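Long-range contacts in Endonuclease/exonuclease/phosphatase (PDB 4RUW), which belongs to the endonuclease/exonuclease/phosphatase family, pairing a zinc-containing DNase I-like domain with a C-terminal Ig-like domain: residues 258-268 with 294-302; 338-346 with 430-438. All blocks are in the same frame, centred on the assembly; numbering follows the deposited sequence.

Interaction 1. Residues 258-268 with 294-302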
ATOM      1  N   ILE A 258       7.718   5.714   4.144  1.00 12.56           N
ATOM      2  CA  ILE A 258       7.378   4.318   3.896  1.00 11.96           C
ATOM      3  C   ILE A 258       8.595   3.579   3.328  1.00 12.41           C
ATOM      4  O   ILE A 258       8.938   2.474   3.767  1.00 12.99           O
ATOM      5  CB  ILE A 258       6.168   4.189   2.942  1.00 12.62           C
ATOM      6  CG1 ILE A 258       4.929   4.866   3.542  1.00 12.86           C
ATOM      7  CG2 ILE A 258       5.881   2.738   2.652  1.00 13.73           C
ATOM      8  CD1 ILE A 258       3.770   5.026   2.556  1.00 13.80           C
ATOM      9  N   ALA A 259       9.261   4.201   2.360  1.00 12.32           N
ATOM     10  CA  ALA A 259      10.433   3.591   1.752  1.00 13.25           C
ATOM     11  C   ALA A 259      11.557   3.412   2.776  1.00 13.85           C
ATOM     12  O   ALA A 259      12.229   2.380   2.784  1.00 14.26           O
ATOM     13  CB  ALA A 259      10.903   4.420   0.569  1.00 13.98           C
ATOM     14  N   GLU A 260      11.804   4.469   3.711  1.00 15.12           N
ATOM     15  CA  GLU A 260      12.828   4.408   4.768  1.00 17.35           C
ATOM     16  C   GLU A 260      12.608   3.229   5.684  1.00 18.07           C
ATOM     17  O   GLU A 260      13.549   2.687   6.259  1.00 19.94           O
ATOM     18  CB  GLU A 260      12.784   5.656   5.663  1.00 21.13           C
ATOM     19  CG  GLU A 260      13.169   6.982   5.053  1.00 27.49           C
ATOM     20  CD  GLU A 260      13.003   8.125   6.048  0.83 31.83           C
ATOM     21  OE1 GLU A 260      12.418   7.909   7.127  0.44 34.79           O
ATOM     22  OE2 GLU A 260      13.479   9.243   5.765  0.39 35.19           O
ATOM     23  N   ASP A 261      11.303   2.816   5.796  1.00 16.25           N
ATOM     24  CA  ASP A 261      10.952   1.708   6.672  1.00 16.66           C
ATOM     25  C   ASP A 261      10.988   0.342   5.994  1.00 15.63           C
ATOM     26  O   ASP A 261      10.460  -0.640   6.526  1.00 17.63           O
ATOM     27  CB  ASP A 261       9.605   1.965   7.327  1.00 18.94           C
ATOM     28  CG  ASP A 261       9.737   2.798   8.581  0.69 22.73           C
ATOM     29  OD1 ASP A 261      10.858   3.278   8.862  0.56 25.05           O
ATOM     30  OD2 ASP A 261       8.728   2.970   9.289  0.55 25.03           O
ATOM     31  N   HIS A 262      11.620   0.294   4.822  1.00 14.49           N
ATOM     32  CA  HIS A 262      11.921  -0.953   4.114  1.00 14.46           C
ATOM     33  C   HIS A 262      10.691  -1.575   3.486  1.00 14.62           C
ATOM     34  O   HIS A 262      10.662  -2.775   3.252  1.00 17.81           O
ATOM     35  CB  HIS A 262      12.608  -1.986   5.018  1.00 15.78           C
ATOM     36  CG  HIS A 262      13.702  -1.413   5.856  1.00 16.97           C
ATOM     37  ND1 HIS A 262      14.915  -1.020   5.327  1.00 20.02           N
ATOM     38  CD2 HIS A 262      13.767  -1.144   7.179  1.00 18.88           C
ATOM     39  CE1 HIS A 262      15.680  -0.549   6.291  1.00 21.29           C
ATOM     40  NE2 HIS A 262      15.009  -0.611   7.429  1.00 21.80           N
ATOM     41  N   LEU A 263       9.681  -0.763   3.205  1.00 13.18           N
ATOM     42  CA  LEU A 263       8.481  -1.268   2.554  1.00 12.65           C
ATOM     43  C   LEU A 263       8.513  -0.924   1.076  1.00 12.09           C
ATOM     44  O   LEU A 263       8.852   0.196   0.714  1.00 13.33           O
ATOM     45  CB  LEU A 263       7.230  -0.679   3.211  1.00 13.14           C
ATOM     46  CG  LEU A 263       6.934  -1.215   4.611  1.00 15.31           C
ATOM     47  CD1 LEU A 263       5.881  -0.396   5.314  1.00 16.79           C
ATOM     48  CD2 LEU A 263       6.455  -2.661   4.497  1.00 18.72           C
ATOM     49  N   ALA A 264       8.143  -1.886   0.233  1.00 11.84           N
ATOM     50  CA  ALA A 264       8.106  -1.696  -1.214  1.00 12.05           C
ATOM     51  C   ALA A 264       6.658  -1.604  -1.670  1.00 11.24           C
ATOM     52  O   ALA A 264       5.818  -2.407  -1.253  1.00 11.62           O
ATOM     53  CB  ALA A 264       8.801  -2.853  -1.912  1.00 14.21           C
ATOM     54  N   ASP A 265       6.375  -0.619  -2.520  1.00 11.39           N
ATOM     55  CA  ASP A 265       5.074  -0.439  -3.138  1.00 11.56           C
ATOM     56  C   ASP A 265       4.975  -1.511  -4.216  1.00 11.11           C
ATOM     57  O   ASP A 265       5.603  -1.400  -5.272  1.00 11.87           O
ATOM     58  CB  ASP A 265       5.044   0.972  -3.730  1.00 12.24           C
ATOM     59  CG  ASP A 265       3.744   1.317  -4.446  1.00 12.02           C
ATOM     60  OD1 ASP A 265       2.935   0.421  -4.790  1.00 13.17           O
ATOM     61  OD2 ASP A 265       3.560   2.528  -4.694  1.00 13.56           O
ATOM     62  N   THR A 266       4.219  -2.570  -3.940  1.00 11.06           N
ATOM     63  CA  THR A 266       4.318  -3.752  -4.784  1.00 11.25           C
ATOM     64  C   THR A 266       3.839  -3.498  -6.214  1.00 11.13           C
ATOM     65  O   THR A 266       4.480  -3.946  -7.159  1.00 11.91           O
ATOM     66  CB  THR A 266       3.627  -4.988  -4.170  1.00 11.91           C
ATOM     67  OG1 THR A 266       2.224  -4.752  -4.023  1.00 12.27           O
ATOM     68  CG2 THR A 266       4.258  -5.337  -2.807  1.00 12.45           C
ATOM     69  N   TRP A 267       2.747  -2.748  -6.369  1.00 10.97           N
ATOM     70  CA  TRP A 267       2.256  -2.433  -7.702  1.00 11.07           C
ATOM     71  C   TRP A 267       3.355  -1.820  -8.561  1.00 11.04           C
ATOM     72  O   TRP A 267       3.570  -2.209  -9.711  1.00 12.10           O
ATOM     73  CB  TRP A 267       1.083  -1.454  -7.619  1.00 11.39           C
ATOM     74  CG  TRP A 267       0.542  -1.120  -8.986  1.00 10.80           C
ATOM     75  CD1 TRP A 267       0.966  -0.119  -9.827  1.00 10.86           C
ATOM     76  CD2 TRP A 267      -0.502  -1.817  -9.683  1.00 11.07           C
ATOM     77  NE1 TRP A 267       0.236  -0.152 -10.997  1.00 11.41           N
ATOM     78  CE2 TRP A 267      -0.664  -1.181 -10.933  1.00 10.91           C
ATOM     79  CE3 TRP A 267      -1.319  -2.905  -9.360  1.00 11.64           C
ATOM     80  CZ2 TRP A 267      -1.603  -1.616 -11.866  1.00 11.30           C
ATOM     81  CZ3 TRP A 267      -2.260  -3.319 -10.284  1.00 12.59           C
ATOM     82  CH2 TRP A 267      -2.397  -2.678 -11.517  1.00 12.06           C
ATOM     83  N   ARG A 268       4.058  -0.849  -7.987  1.00 11.06           N
ATOM     84  CA  ARG A 268       5.037  -0.068  -8.710  1.00 12.54           C
ATOM     85  C   ARG A 268       6.289  -0.871  -9.078  1.00 13.07           C
ATOM     86  O   ARG A 268       7.052  -0.458  -9.946  1.00 13.94           O
ATOM     87  CB  ARG A 268       5.377   1.126  -7.828  1.00 16.68           C
ATOM     88  CG  ARG A 268       6.183   2.213  -8.437  1.00 19.63           C
ATOM     89  CD  ARG A 268       6.321   3.322  -7.406  1.00 21.71           C
ATOM     90  NE  ARG A 268       6.863   4.507  -8.027  1.00 23.57           N
ATOM     91  CZ  ARG A 268       6.803   5.718  -7.494  1.00 19.85           C
ATOM     92  NH1 ARG A 268       6.241   5.906  -6.297  1.00 19.02           N
ATOM     93  NH2 ARG A 268       7.334   6.733  -8.158  1.00 22.84           N
ATOM     94  N   ARG A 294      -4.133   6.621  -7.783  1.00 11.65           N
ATOM     95  CA  ARG A 294      -3.854   5.312  -7.214  1.00 11.09           C
ATOM     96  C   ARG A 294      -3.619   5.555  -5.733  1.00 11.26           C
ATOM     97  O   ARG A 294      -2.593   6.131  -5.351  1.00 12.33           O
ATOM     98  CB  ARG A 294      -2.616   4.703  -7.875  1.00 12.19           C
ATOM     99  CG  ARG A 294      -2.278   3.300  -7.389  1.00 11.65           C
ATOM    100  CD  ARG A 294      -1.149   2.689  -8.190  1.00 12.07           C
ATOM    101  NE  ARG A 294       0.137   3.334  -7.927  1.00 11.85           N
ATOM    102  CZ  ARG A 294       1.040   2.875  -7.060  1.00 11.17           C
ATOM    103  NH1 ARG A 294       0.802   1.770  -6.356  1.00 11.53           N
ATOM    104  NH2 ARG A 294       2.192   3.519  -6.897  1.00 11.59           N
ATOM    105  N   ILE A 295      -4.584   5.152  -4.907  1.00 11.09           N
ATOM    106  CA  ILE A 295      -4.561   5.492  -3.485  1.00 11.47           C
ATOM    107  C   ILE A 295      -4.780   4.274  -2.593  1.00 10.90           C
ATOM    108  O   ILE A 295      -4.783   4.404  -1.361  1.00 12.25           O
ATOM    109  CB  ILE A 295      -5.585   6.614  -3.141  1.00 12.78           C
ATOM    110  CG1 ILE A 295      -7.014   6.176  -3.475  1.00 13.65           C
ATOM    111  CG2 ILE A 295      -5.225   7.928  -3.845  1.00 13.59           C
ATOM    112  CD1 ILE A 295      -8.070   7.152  -2.986  1.00 15.73           C
ATOM    113  N   ASP A 296      -4.968   3.109  -3.207  1.00 11.11           N
ATOM    114  CA  ASP A 296      -5.074   1.834  -2.504  1.00 11.19           C
ATOM    115  C   ASP A 296      -3.794   1.074  -2.818  1.00 11.14           C
ATOM    116  O   ASP A 296      -3.415   0.975  -3.979  1.00 12.11           O
ATOM    117  CB  ASP A 296      -6.266   1.042  -3.026  1.00 12.19           C
ATOM    118  CG  ASP A 296      -7.604   1.714  -2.739  1.00 12.84           C
ATOM    119  OD1 ASP A 296      -8.047   2.580  -3.530  1.00 13.90           O
ATOM    120  OD2 ASP A 296      -8.248   1.345  -1.733  1.00 15.22           O
ATOM    121  N   TYR A 297      -3.124   0.567  -1.781  1.00 10.82           N
ATOM    122  CA  TYR A 297      -1.785   0.026  -1.930  1.00 10.95           C
ATOM    123  C   TYR A 297      -1.633  -1.329  -1.253  1.00 10.04           C
ATOM    124  O   TYR A 297      -2.321  -1.635  -0.270  1.00 11.03           O
ATOM    125  CB  TYR A 297      -0.769   0.952  -1.256  1.00 11.98           C
ATOM    126  CG  TYR A 297      -0.622   2.336  -1.835  1.00 10.65           C
ATOM    127  CD1 TYR A 297       0.381   2.623  -2.751  1.00 11.69           C
ATOM    128  CD2 TYR A 297      -1.451   3.370  -1.430  1.00 11.56           C
ATOM    129  CE1 TYR A 297       0.546   3.891  -3.260  1.00 11.91           C
ATOM    130  CE2 TYR A 297      -1.292   4.646  -1.931  1.00 11.57           C
ATOM    131  CZ  TYR A 297      -0.293   4.900  -2.851  1.00 11.10           C
ATOM    132  OH  TYR A 297      -0.102   6.165  -3.351  1.00 11.73           O
ATOM    133  N   VAL A 298      -0.670  -2.104  -1.746  1.00 10.46           N
ATOM    134  CA  VAL A 298      -0.114  -3.232  -1.012  1.00 10.93           C
ATOM    135  C   VAL A 298       1.386  -3.007  -0.911  1.00 10.54           C
ATOM    136  O   VAL A 298       2.082  -3.001  -1.932  1.00 11.65           O
ATOM    137  CB  VAL A 298      -0.420  -4.586  -1.702  1.00 12.10           C
ATOM    138  CG1 VAL A 298       0.237  -5.721  -0.926  1.00 13.75           C
ATOM    139  CG2 VAL A 298      -1.919  -4.786  -1.817  1.00 13.06           C
ATOM    140  N   PHE A 299       1.869  -2.792   0.307  1.00 10.96           N
ATOM    141  CA  PHE A 299       3.296  -2.672   0.582  1.00 11.07           C
ATOM    142  C   PHE A 299       3.795  -3.973   1.191  1.00 11.28           C
ATOM    143  O   PHE A 299       3.074  -4.617   1.959  1.00 12.39           O
ATOM    144  CB  PHE A 299       3.564  -1.517   1.555  1.00 11.72           C
ATOM    145  CG  PHE A 299       3.475  -0.156   0.922  1.00 11.73           C
ATOM    146  CD1 PHE A 299       4.588   0.401   0.301  1.00 13.33           C
ATOM    147  CD2 PHE A 299       2.293   0.573   0.946  1.00 13.66           C
ATOM    148  CE1 PHE A 299       4.533   1.649  -0.290  1.00 14.84           C
ATOM    149  CE2 PHE A 299       2.233   1.832   0.350  1.00 14.50           C
ATOM    150  CZ  PHE A 299       3.352   2.359  -0.273  1.00 14.61           C
ATOM    151  N   ALA A 300       5.021  -4.363   0.854  1.00 11.40           N
ATOM    152  CA  ALA A 300       5.584  -5.614   1.365  1.00 11.83           C
ATOM    153  C   ALA A 300       6.986  -5.377   1.920  1.00 11.25           C
ATOM    154  O   ALA A 300       7.706  -4.492   1.457  1.00 12.23           O
ATOM    155  CB  ALA A 300       5.611  -6.691   0.285  1.00 13.19           C
ATOM    156  N   THR A 301       7.365  -6.184   2.905  1.00 11.45           N
ATOM    157  CA  THR A 301       8.692  -6.123   3.491  1.00 11.77           C
ATOM    158  C   THR A 301       9.727  -6.811   2.592  1.00 11.67           C
ATOM    159  O   THR A 301       9.355  -7.478   1.619  1.00 12.55           O
ATOM    160  CB  THR A 301       8.672  -6.755   4.893  1.00 12.37           C
ATOM    161  OG1 THR A 301       8.264  -8.118   4.789  1.00 12.55           O
ATOM    162  CG2 THR A 301       7.714  -5.987   5.815  1.00 13.88           C
ATOM    163  N   PRO A 302      11.029  -6.633   2.887  1.00 11.94           N
ATOM    164  CA  PRO A 302      12.046  -7.041   1.904  1.00 12.65           C
ATOM    165  C   PRO A 302      12.091  -8.533   1.576  1.00 13.02           C
ATOM    166  O   PRO A 302      12.590  -8.876   0.504  1.00 14.20           O
ATOM    167  CB  PRO A 302      13.361  -6.581   2.551  1.00 13.96           C
ATOM    168  CG  PRO A 302      12.945  -5.381   3.347  1.00 13.68           C
ATOM    169  CD  PRO A 302      11.620  -5.772   3.932  1.00 13.31           C
TER
HETATM  170  O   HOH W   1      10.558  -4.272   0.915  1.00 22.98           O
HETATM  171  O   HOH W   2       0.609  -1.179  -4.268  1.00 12.78           O
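F299 and D265 face each other as a non-hydrogen-bonded pair where the short outer strand 264-265 runs antiparallel to strand 296-300, at one end of a mixed sheet of the DNase I-like fold. Beside them A264 and A300 form the hydrogen-bonded pair, A264 N lying 2.9 Å from A300 O and A300 N 3.0 Å from A264 O. The F299 ring packs against the end of helix 251-260. I258 CG2 sits over one ring face, offset toward the rim and 3.4 Å from F299 CE1, in a CH-pi contact; the two side chains cross at about a right angle. D265 CB and L263 CB also touch the ring, at CE1 and CD1, while I258 and L263 reach on to L221 of helix 207-222.

R294 returns to D265 from the loop before strand 296-300, its chain bent at chi3 (70°). The guanidinium meets the carboxylate end-on with two nitrogens, the planes 28° apart. NH1 of R294 donates at 3.0 Å to OD1 of D265, which offers its syn lone pair; NH2 of R294 is 2.8 Å from OD2 of D265, on the syn side but 24° out of the carboxylate plane. This two-point salt bridge fixes the rotation of both flat groups. R294 CD lies over one face of the W267 five-membered ring, and W267 NE1 donates a hydrogen bond to D272 O. The edge of the Y297 ring is turned to D265 OD2. A water donates to D265 OD1 at 2.9 Å and accepts from V298 N, joining the acid to the strand backbone. V298 O takes two donors from T266, the backbone N at 3.0 Å and, tilted from the carbonyl plane, the hydroxyl OG1 at 2.7 Å.

Interaction 2. Residues 338-346 with 430-438; sequences RTVLAGEDG and ILASRTETL
R434, R338 and E436 bridge one side of the Ig-like beta sandwich, where strands 334-342 and 430-437, each an outer strand of its own four-stranded antiparallel sheet, lie across from one another. Their short segments run nearly antiparallel (168°) with axes 7.2 Å apart, so side chains, not backbone pairing, span the gap.

R434 has more surface buried here than any other residue. CG stands opposite the backbone N (chi1 179°), and a bend at chi3 turns the guanidinium edge to the carbonyls at the end of strand 334-342. NH1 of R434 donates to L341 O at 2.7 Å, approaching from above that carbonyl plane, and to G343 O at 3.0 Å, within its plane. A weak bond from R434 NH2 also reaches G343 O. Beside the type I turn 343-346 A432 CB lies 3.5 Å from E344 N; A432 belongs, with L431, to a classic beta bulge opposite L423.

V340 fits between the two long polar chains, CG1 3.6 Å from R434 CG and CG2 3.7 Å from E436 CD. Farther along, R338 NH2 forms a salt bridge with E436 OE1 at 3.1 Å. The carboxylate oxygen lies at the guanidinium edge and is met nearly along its C-O axis, the two planes standing 82° apart; T437 O sits over one guanidinium face and L438 CD2 packs near R338 CD. One water donates to both E436 OE1 and T339 O, and a second links E436 OE2 to L341 N.

E436 thus has a partner at each oxygen, one of them charged, which would favour its ionised form. Nearer the turn, on the same strand, the positive charge of R434 is met by peptide carbonyls; G343 O also accepts from G346 N, so arginine and turn share one oxygen.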
ATOM      1  N   ARG A 338      18.508  -2.045   2.916  1.00 14.16           N
ATOM      2  CA  ARG A 338      18.818  -0.642   3.130  1.00 15.23           C
ATOM      3  C   ARG A 338      18.136   0.238   2.097  1.00 13.85           C
ATOM      4  O   ARG A 338      18.069  -0.099   0.912  1.00 15.36           O
ATOM      5  CB  ARG A 338      20.332  -0.407   3.099  1.00 18.28           C
ATOM      6  CG  ARG A 338      20.729   1.037   3.414  1.00 23.87           C
ATOM      7  CD  ARG A 338      22.200   1.152   3.778  1.00 27.59           C
ATOM      8  NE  ARG A 338      22.501   0.420   5.003  1.00 29.21           N
ATOM      9  CZ  ARG A 338      22.464   0.952   6.220  1.00 30.23           C
ATOM     10  NH1 ARG A 338      22.746   0.207   7.275  1.00 30.90           N
ATOM     11  NH2 ARG A 338      22.145   2.230   6.381  1.00 31.23           N
ATOM     12  N   THR A 339      17.629   1.372   2.561  1.00 13.72           N
ATOM     13  CA  THR A 339      17.068   2.403   1.703  1.00 13.97           C
ATOM     14  C   THR A 339      17.946   3.638   1.760  1.00 14.31           C
ATOM     15  O   THR A 339      18.352   4.072   2.839  1.00 16.67           O
ATOM     16  CB  THR A 339      15.672   2.800   2.178  1.00 15.57           C
ATOM     17  OG1 THR A 339      14.813   1.664   2.089  1.00 16.20           O
ATOM     18  CG2 THR A 339      15.101   3.933   1.328  1.00 16.21           C
ATOM     19  N   VAL A 340      18.264   4.184   0.592  1.00 13.24           N
ATOM     20  CA  VAL A 340      18.895   5.491   0.522  1.00 13.95           C
ATOM     21  C   VAL A 340      17.967   6.391  -0.292  1.00 13.29           C
ATOM     22  O   VAL A 340      17.633   6.083  -1.437  1.00 13.70           O
ATOM     23  CB  VAL A 340      20.308   5.429  -0.100  1.00 15.13           C
ATOM     24  CG1 VAL A 340      20.926   6.815  -0.122  1.00 15.86           C
ATOM     25  CG2 VAL A 340      21.187   4.459   0.688  1.00 16.76           C
ATOM     26  N   LEU A 341      17.504   7.472   0.323  1.00 13.62           N
ATOM     27  CA  LEU A 341      16.607   8.405  -0.348  1.00 14.11           C
ATOM     28  C   LEU A 341      17.381   9.261  -1.334  1.00 14.26           C
ATOM     29  O   LEU A 341      18.581   9.483  -1.163  1.00 16.14           O
ATOM     30  CB  LEU A 341      15.897   9.295   0.667  1.00 14.79           C
ATOM     31  CG  LEU A 341      15.024   8.578   1.697  1.00 15.14           C
ATOM     32  CD1 LEU A 341      14.462   9.583   2.678  1.00 17.21           C
ATOM     33  CD2 LEU A 341      13.901   7.827   1.004  1.00 15.35           C
ATOM     34  N   ALA A 342      16.680   9.743  -2.355  1.00 13.77           N
ATOM     35  CA  ALA A 342      17.292  10.540  -3.410  1.00 14.47           C
ATOM     36  C   ALA A 342      16.796  11.977  -3.390  1.00 13.83           C
ATOM     37  O   ALA A 342      15.648  12.245  -3.023  1.00 15.09           O
ATOM     38  CB  ALA A 342      17.005   9.910  -4.769  1.00 17.04           C
ATOM     39  N   GLY A 343      17.659  12.898  -3.804  1.00 14.80           N
ATOM     40  CA  GLY A 343      17.321  14.310  -3.846  1.00 16.23           C
ATOM     41  C   GLY A 343      17.857  15.052  -2.639  1.00 16.99           C
ATOM     42  O   GLY A 343      18.167  14.448  -1.616  1.00 17.59           O
ATOM     43  N   GLU A 344      17.959  16.358  -2.748  1.00 18.36           N
ATOM     44  CA  GLU A 344      18.572  17.149  -1.690  1.00 20.27           C
ATOM     45  C   GLU A 344      17.922  16.993  -0.334  1.00 20.06           C
ATOM     46  O   GLU A 344      18.579  16.991   0.653  1.00 22.71           O
ATOM     47  CB  GLU A 344      18.643  18.614  -2.090  1.00 24.04           C
ATOM     48  CG  GLU A 344      17.355  19.278  -2.491  1.00 27.71           C
ATOM     49  CD  GLU A 344      17.574  20.683  -3.074  0.56 30.80           C
ATOM     50  OE1 GLU A 344      18.682  21.196  -2.978  0.62 31.63           O
ATOM     51  OE2 GLU A 344      16.621  21.265  -3.597  0.53 31.81           O
ATOM     52  N   ASP A 345      16.618  16.834  -0.332  1.00 18.59           N
ATOM     53  CA  ASP A 345      15.884  16.644   0.908  1.00 19.26           C
ATOM     54  C   ASP A 345      15.263  15.255   0.995  1.00 18.06           C
ATOM     55  O   ASP A 345      14.385  15.015   1.823  1.00 19.33           O
ATOM     56  CB  ASP A 345      14.799  17.706   1.054  1.00 22.71           C
ATOM     57  CG  ASP A 345      15.364  19.103   1.142  1.00 27.71           C
ATOM     58  OD1 ASP A 345      16.382  19.291   1.842  1.00 29.13           O
ATOM     59  OD2 ASP A 345      14.794  20.011   0.503  1.00 31.29           O
ATOM     60  N   GLY A 346      15.714  14.340   0.141  1.00 16.40           N
ATOM     61  CA  GLY A 346      15.252  12.963   0.191  1.00 16.22           C
ATOM     62  C   GLY A 346      13.826  12.770  -0.288  1.00 14.88           C
ATOM     63  O   GLY A 346      13.181  11.788   0.088  1.00 16.19           O
ATOM     64  N   ILE A 430      25.044  16.010 -11.561  1.00 25.32           N
ATOM     65  CA  ILE A 430      24.552  15.448 -10.312  1.00 24.09           C
ATOM     66  C   ILE A 430      23.933  16.555  -9.471  1.00 23.20           C
ATOM     67  O   ILE A 430      24.638  17.414  -8.946  1.00 25.35           O
ATOM     68  CB  ILE A 430      25.673  14.760  -9.518  1.00 25.69           C
ATOM     69  CG1 ILE A 430      26.343  13.678 -10.370  1.00 28.29           C
ATOM     70  CG2 ILE A 430      25.128  14.170  -8.227  1.00 25.34           C
ATOM     71  CD1 ILE A 430      25.394  12.620 -10.878  1.00 29.37           C
ATOM     72  N   LEU A 431      22.609  16.537  -9.356  1.00 21.12           N
ATOM     73  CA  LEU A 431      21.892  17.556  -8.598  1.00 21.50           C
ATOM     74  C   LEU A 431      21.983  17.281  -7.103  1.00 20.46           C
ATOM     75  O   LEU A 431      22.000  18.207  -6.294  1.00 22.24           O
ATOM     76  CB  LEU A 431      20.427  17.618  -9.031  1.00 21.84           C
ATOM     77  CG  LEU A 431      20.200  18.010 -10.492  1.00 24.22           C
ATOM     78  CD1 LEU A 431      18.738  17.884 -10.869  1.00 24.65           C
ATOM     79  CD2 LEU A 431      20.694  19.430 -10.745  1.00 25.49           C
ATOM     80  N   ALA A 432      22.044  16.004  -6.741  1.00 18.56           N
ATOM     81  CA  ALA A 432      22.130  15.608  -5.343  1.00 17.53           C
ATOM     82  C   ALA A 432      22.706  14.209  -5.261  1.00 16.68           C
ATOM     83  O   ALA A 432      22.494  13.398  -6.160  1.00 17.37           O
ATOM     84  CB  ALA A 432      20.753  15.646  -4.691  1.00 19.10           C
ATOM     85  N   SER A 433      23.415  13.928  -4.174  1.00 16.76           N
ATOM     86  CA  SER A 433      23.982  12.611  -3.940  1.00 17.49           C
ATOM     87  C   SER A 433      23.956  12.295  -2.453  1.00 16.05           C
ATOM     88  O   SER A 433      24.220  13.163  -1.618  1.00 17.65           O
ATOM     89  CB  SER A 433      25.420  12.551  -4.456  1.00 20.23           C
ATOM     90  OG  SER A 433      26.037  11.318  -4.123  1.00 23.54           O
ATOM     91  N   ARG A 434      23.643  11.047  -2.132  1.00 14.96           N
ATOM     92  CA  ARG A 434      23.628  10.562  -0.761  1.00 15.91           C
ATOM     93  C   ARG A 434      24.253   9.172  -0.769  1.00 14.79           C
ATOM     94  O   ARG A 434      23.892   8.343  -1.615  1.00 15.54           O
ATOM     95  CB  ARG A 434      22.175  10.516  -0.276  1.00 18.23           C
ATOM     96  CG  ARG A 434      21.961  10.012   1.106  1.00 21.32           C
ATOM     97  CD  ARG A 434      20.511  10.180   1.525  1.00 22.18           C
ATOM     98  NE  ARG A 434      20.180  11.574   1.825  1.00 25.44           N
ATOM     99  CZ  ARG A 434      19.518  12.399   1.014  1.00 25.91           C
ATOM    100  NH1 ARG A 434      19.087  11.988  -0.176  1.00 24.69           N
ATOM    101  NH2 ARG A 434      19.278  13.647   1.400  1.00 28.50           N
ATOM    102  N   THR A 435      25.165   8.916   0.160  0.59 14.62           N
ATOM    103  CA  THR A 435      25.841   7.632   0.226  0.59 16.19           C
ATOM    104  C   THR A 435      25.832   7.100   1.656  0.59 16.29           C
ATOM    105  O   THR A 435      25.997   7.870   2.612  0.59 17.69           O
ATOM    106  CB  THR A 435      27.310   7.742  -0.265  0.59 17.86           C
ATOM    107  OG1 THR A 435      27.335   8.359  -1.556  0.59 19.28           O
ATOM    108  CG2 THR A 435      27.964   6.364  -0.343  0.59 18.20           C
ATOM    109  N   GLU A 436      25.621   5.791   1.799  1.00 16.51           N
ATOM    110  CA  GLU A 436      25.640   5.145   3.105  1.00 18.54           C
ATOM    111  C   GLU A 436      26.409   3.830   2.996  1.00 18.49           C
ATOM    112  O   GLU A 436      26.163   3.035   2.080  1.00 19.21           O
ATOM    113  CB  GLU A 436      24.211   4.867   3.586  1.00 21.27           C
ATOM    114  CG  GLU A 436      23.360   6.123   3.777  1.00 24.79           C
ATOM    115  CD  GLU A 436      21.907   5.825   4.098  0.61 26.73           C
ATOM    116  OE1 GLU A 436      21.628   4.742   4.660  0.65 28.44           O
ATOM    117  OE2 GLU A 436      21.043   6.676   3.767  0.68 27.67           O
ATOM    118  N   THR A 437      27.345   3.592   3.912  1.00 19.02           N
ATOM    119  CA  THR A 437      28.016   2.294   3.958  1.00 20.45           C
ATOM    120  C   THR A 437      27.041   1.223   4.426  1.00 22.62           C
ATOM    121  O   THR A 437      26.048   1.520   5.087  1.00 22.86           O
ATOM    122  CB  THR A 437      29.242   2.302   4.887  1.00 20.78           C
ATOM    123  OG1 THR A 437      28.893   2.905   6.139  1.00 20.77           O
ATOM    124  CG2 THR A 437      30.386   3.074   4.255  1.00 22.10           C
ATOM    125  N   LEU A 438      27.329  -0.023   4.067  1.00 24.85           N
ATOM    126  CA  LEU A 438      26.475  -1.144   4.435  1.00 28.55           C
ATOM    127  C   LEU A 438      27.057  -1.910   5.620  1.00 32.51           C
ATOM    128  O   LEU A 438      28.021  -1.472   6.255  1.00 35.12           O
ATOM    129  CB  LEU A 438      26.338  -2.110   3.254  1.00 29.95           C
ATOM    130  CG  LEU A 438      26.093  -1.504   1.876  1.00 30.26           C
ATOM    131  CD1 LEU A 438      26.168  -2.577   0.803  1.00 32.18           C
ATOM    132  CD2 LEU A 438      24.751  -0.797   1.829  1.00 30.05           C
TER
HETATM  133  O   HOH W   3      19.062   4.428   5.346  1.00 33.86           O
HETATM  134  O   HOH W   4      18.273   7.811   3.127  1.00 26.24           O

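The centre of interaction 1, at the end of a DNase I-like sheet, is about 5 Å from the centre of the chain, and interaction 2 joins the two sheets of the Ig-like domain; their centres are 19 Å apart. They meet directly where the domains abut: A259 O at the end of helix 251-260 is 2.8 Å from T339 OG1 of strand 334-342, a probable hydrogen bond, and L341 CD1 packs 3.3 Å from E260 OE2. Strand 349-356, next to 334-342 in its sheet, extends this interface through W350 and Q352. The zinc ion, held by H98, D100, H107 and H137, takes no ligand from either contact.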